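Local coordinates for enoyl-CoA hydratase/carnithine racemase (Thermus thermophilus JL-18, PDB 6SL9), which probably isomerises a ring-1,2-epoxyphenylacetyl-CoA to oxepin-CoA in phenylacetic acid catabolism, as a crotonase-family isomerase, at residues V229-G232 and Q233-Q236; Q236-D239 and H240-G243. One frame throughout, in Å; residues are numbered along the deposited sequence.

Contact 1. Residues V229-G232 and Q233-Q236; sequences VLQG and QAGQ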
loop_
_atom_site.group_PDB
_atom_site.type_symbol
_atom_site.label_atom_id
_atom_site.label_comp_id
_atom_site.label_asym_id
_atom_site.label_seq_id
_atom_site.Cartn_x
_atom_site.Cartn_y
_atom_site.Cartn_z
ATOM N N VAL A 229 8.730 -6.739 -21.035
ATOM C CA VAL A 229 9.389 -5.751 -21.898
ATOM C C VAL A 229 10.655 -5.245 -21.242
ATOM O O VAL A 229 11.720 -5.186 -21.881
ATOM C CB VAL A 229 8.419 -4.601 -22.229
ATOM C CG1 VAL A 229 9.109 -3.445 -22.938
ATOM C CG2 VAL A 229 7.245 -5.075 -23.060
ATOM N N LEU A 230 10.600 -4.846 -19.964
ATOM C CA LEU A 230 11.778 -4.222 -19.341
ATOM C C LEU A 230 12.845 -5.263 -19.058
ATOM O O LEU A 230 14.016 -4.938 -19.149
ATOM C CB LEU A 230 11.324 -3.434 -18.116
ATOM C CG LEU A 230 10.318 -2.285 -18.378
ATOM C CD1 LEU A 230 10.062 -1.470 -17.127
ATOM C CD2 LEU A 230 10.754 -1.360 -19.514
ATOM N N GLN A 231 12.454 -6.475 -18.666
ATOM C CA GLN A 231 13.474 -7.520 -18.515
ATOM C C GLN A 231 14.129 -7.818 -19.860
ATOM O O GLN A 231 15.344 -8.121 -19.883
ATOM C CB GLN A 231 12.887 -8.793 -17.939
ATOM C CG GLN A 231 13.909 -9.797 -17.420
ATOM C CD GLN A 231 14.510 -9.300 -16.118
ATOM O OE1 GLN A 231 15.224 -8.268 -16.071
ATOM N NE2 GLN A 231 14.113 -9.969 -15.047
ATOM N N GLY A 232 13.406 -7.741 -20.939
ATOM C CA GLY A 232 14.007 -7.938 -22.273
ATOM C C GLY A 232 15.103 -6.929 -22.476
ATOM O O GLY A 232 16.210 -7.251 -22.969
ATOM N N GLN A 233 14.837 -5.674 -22.114
ATOM C CA GLN A 233 15.845 -4.590 -22.213
ATOM C C GLN A 233 17.004 -4.884 -21.261
ATOM O O GLN A 233 18.177 -4.786 -21.693
ATOM C CB GLN A 233 15.203 -3.250 -21.930
ATOM C CG GLN A 233 14.145 -2.864 -22.939
ATOM C CD GLN A 233 13.429 -1.576 -22.647
ATOM O OE1 GLN A 233 13.850 -0.786 -21.804
ATOM N NE2 GLN A 233 12.275 -1.390 -23.299
ATOM N N ALA A 234 16.735 -5.170 -20.004
ATOM C CA ALA A 234 17.824 -5.415 -19.041
ATOM C C ALA A 234 18.704 -6.608 -19.489
ATOM O O ALA A 234 19.931 -6.581 -19.358
ATOM C CB ALA A 234 17.287 -5.660 -17.646
ATOM N N GLY A 235 18.112 -7.605 -20.107
ATOM C CA GLY A 235 18.805 -8.820 -20.533
ATOM C C GLY A 235 19.767 -8.545 -21.669
ATOM O O GLY A 235 20.671 -9.361 -21.861
ATOM N N GLN A 236 19.588 -7.443 -22.395
ATOM C CA GLN A 236 20.457 -7.127 -23.539
ATOM C C GLN A 236 21.615 -6.219 -23.130
ATOM O O GLN A 236 22.468 -5.928 -23.945
ATOM C CB GLN A 236 19.651 -6.445 -24.627
ATOM C CG GLN A 236 18.662 -7.372 -25.300
ATOM C CD GLN A 236 17.922 -6.657 -26.382
ATOM O OE1 GLN A 236 18.458 -6.446 -27.453
ATOM N NE2 GLN A 236 16.672 -6.302 -26.099
#
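Q233 runs back along its own helix against V229 and L230, the residues one turn before it. With CG beside the backbone N and anti to the carbonyl carbon (chi1 -64°), the chain leaves in the direction of the preceding turn and stays extended to its amide. Its CB sits 3.5 Å from the carbonyl O of L230, and its CG lies as close to the carbonyl O of V229, so the aliphatic part covers the backbone of that turn. Further out the amide carbon CD passes CD2 of L230, and the amide comes to rest against two hydrocarbon branches: OE1 is 3.9 Å from CD2 of L230, while NE2 is 3.8 Å from CG1 of V229. These are van der Waals contacts between side chains lying alongside each other and pointing the same way. A glutamine suits this exposed position because its methylenes can pack while its polar end remains at the surface. L230 is buried and also packs on L207 and L211 of helix 202-214. On another face, the methyl of A234 meets OE1 of Q231, whose NE2 is hydrogen-bonded to V138 O and D140 OD2 of the second subunit; a small residue fits in this interface, packing on G136 of that subunit. In the backbone, A234 N donates to L230 O at 2.9 Å (168°), a regular i to i+4 bond. G235 N still reaches Q231 O at 2.8 Å, but the next carbonyl, G232 O, takes weak bonds from Q236 N and, at 3.3 Å, from Q236 NE2, whose side chain reaches back toward it. These are the last turns of an alpha-helix in a crotonase-fold subunit, packed against both helix 202-214 and the second subunit.

Contact 2. Residues Q236-D239 and H240-G243; sequences QTQD and HEEG
T237 and H240 set their side chains nearly at a right angle where helix 238-249 begins. The threonine hydroxyl lies between its backbone N and carbonyl carbon (chi1 62°), which turns OG1 to the first turn: it accepts from H240 N at 3.1 Å (150°), and lies 3.5 Å from H240 CB. OG1 is also hydrogen-bonded to A234 O, so the N-cap is tied to the end of the preceding helix. Were T237 replaced by an alanine, H240 N would probably be left with its weak bond to T237 O, and A234 O would lose its hydroxyl partner. The imidazole points away from the cap into the second subunit, where ND1 is hydrogen-bonded to I135 O and NE2 to Y77 OH. On another side of the helix Q238 and E241 run side by side, their amide and carboxylate planes 84° apart, with Q238 NE2 3.9 Å from E241 OE1. A water donates to both Q238 O and E241 OE1, linking carboxylate to backbone. D239, in the first turn, may gain from the helix dipole, with its carboxylate held by Q256 N and G257 N; E242 is salt-bridged to R245 and R251 and E241 to R245.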
loop_
_atom_site.group_PDB
_atom_site.type_symbol
_atom_site.label_atom_id
_atom_site.label_comp_id
_atom_site.label_asym_id
_atom_site.label_seq_id
_atom_site.Cartn_x
_atom_site.Cartn_y
_atom_site.Cartn_z
ATOM N N GLN A 236 19.588 -7.443 -22.395
ATOM C CA GLN A 236 20.457 -7.127 -23.539
ATOM C C GLN A 236 21.615 -6.219 -23.130
ATOM O O GLN A 236 22.468 -5.928 -23.945
ATOM C CB GLN A 236 19.651 -6.445 -24.627
ATOM C CG GLN A 236 18.662 -7.372 -25.300
ATOM C CD GLN A 236 17.922 -6.657 -26.382
ATOM O OE1 GLN A 236 18.458 -6.446 -27.453
ATOM N NE2 GLN A 236 16.672 -6.302 -26.099
ATOM N N THR A 237 21.697 -5.843 -21.861
ATOM C CA THR A 237 22.755 -4.943 -21.388
ATOM C C THR A 237 24.094 -5.703 -21.257
ATOM O O THR A 237 24.142 -6.905 -20.900
ATOM C CB THR A 237 22.404 -4.239 -20.061
ATOM O OG1 THR A 237 22.239 -5.218 -19.021
ATOM C CG2 THR A 237 21.191 -3.345 -20.203
ATOM N N GLN A 238 25.176 -4.964 -21.385
ATOM C CA GLN A 238 26.508 -5.504 -21.062
ATOM C C GLN A 238 26.564 -5.892 -19.591
ATOM O O GLN A 238 27.148 -6.928 -19.250
ATOM C CB GLN A 238 27.560 -4.452 -21.372
ATOM C CG GLN A 238 27.622 -4.040 -22.812
ATOM C CD GLN A 238 28.200 -5.108 -23.710
ATOM O OE1 GLN A 238 27.608 -5.454 -24.733
ATOM N NE2 GLN A 238 29.361 -5.649 -23.347
ATOM N N ASP A 239 25.890 -5.132 -18.735
ATOM C CA ASP A 239 25.941 -5.430 -17.284
ATOM C C ASP A 239 25.276 -6.778 -16.969
ATOM O O ASP A 239 25.757 -7.453 -16.074
ATOM C CB ASP A 239 25.274 -4.304 -16.521
ATOM C CG ASP A 239 26.174 -3.127 -16.252
ATOM O OD1 ASP A 239 27.381 -3.177 -16.616
ATOM O OD2 ASP A 239 25.686 -2.140 -15.686
ATOM N N HIS A 240 24.210 -7.143 -17.674
ATOM C CA HIS A 240 23.635 -8.463 -17.378
ATOM C C HIS A 240 24.632 -9.567 -17.726
ATOM O O HIS A 240 24.760 -10.539 -16.958
ATOM C CB HIS A 240 22.307 -8.608 -18.120
ATOM C CG HIS A 240 21.801 -10.009 -17.972
ATOM N ND1 HIS A 240 21.597 -10.585 -16.734
ATOM C CD2 HIS A 240 21.474 -10.965 -18.888
ATOM C CE1 HIS A 240 21.195 -11.829 -16.915
ATOM N NE2 HIS A 240 21.071 -12.093 -18.191
ATOM N N GLU A 241 25.328 -9.436 -18.828
ATOM C CA GLU A 241 26.340 -10.453 -19.254
ATOM C C GLU A 241 27.431 -10.571 -18.198
ATOM O O GLU A 241 27.781 -11.701 -17.736
ATOM C CB GLU A 241 26.927 -10.069 -20.613
ATOM C CG GLU A 241 27.824 -11.109 -21.305
ATOM C CD GLU A 241 28.751 -10.663 -22.439
ATOM O OE1 GLU A 241 28.829 -9.429 -22.747
ATOM O OE2 GLU A 241 29.454 -11.551 -22.997
ATOM N N GLU A 242 27.855 -9.421 -17.684
ATOM C CA GLU A 242 28.829 -9.364 -16.588
ATOM C C GLU A 242 28.273 -9.981 -15.322
ATOM O O GLU A 242 29.021 -10.706 -14.614
ATOM C CB GLU A 242 29.357 -7.945 -16.414
ATOM C CG GLU A 242 30.147 -7.733 -15.133
ATOM C CD GLU A 242 31.486 -8.412 -15.003
ATOM O OE1 GLU A 242 32.071 -8.314 -13.853
ATOM O OE2 GLU A 242 31.932 -9.027 -16.008
ATOM N N GLY A 243 27.040 -9.646 -14.988
ATOM C CA GLY A 243 26.422 -10.170 -13.771
ATOM C C GLY A 243 26.368 -11.696 -13.783
ATOM O O GLY A 243 26.634 -12.314 -12.728
HETATM O O HOH W 1 29.710 -7.662 -20.338
#

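Contacts 1 and 2 share Q236 and lie on consecutive helices, 220-235 and 238-249, with their centres about 10 Å apart. The chain turns sharply between them, and the ending helix touches the starting one directly: A234 O is 3.4 Å from H240 CB, and G235 O is 3.5 Å from H240 CD2. Both contacts also face the second subunit and meet L137 there, through Q231 in contact 1 and H240 in contact 2, while Q236 packs on K74 of that subunit. With contact centres about 25 and 27 Å from the centre of the chain, this corner between the two helices is peripheral, within the trimer interface; in this apo form no ligand is bound there.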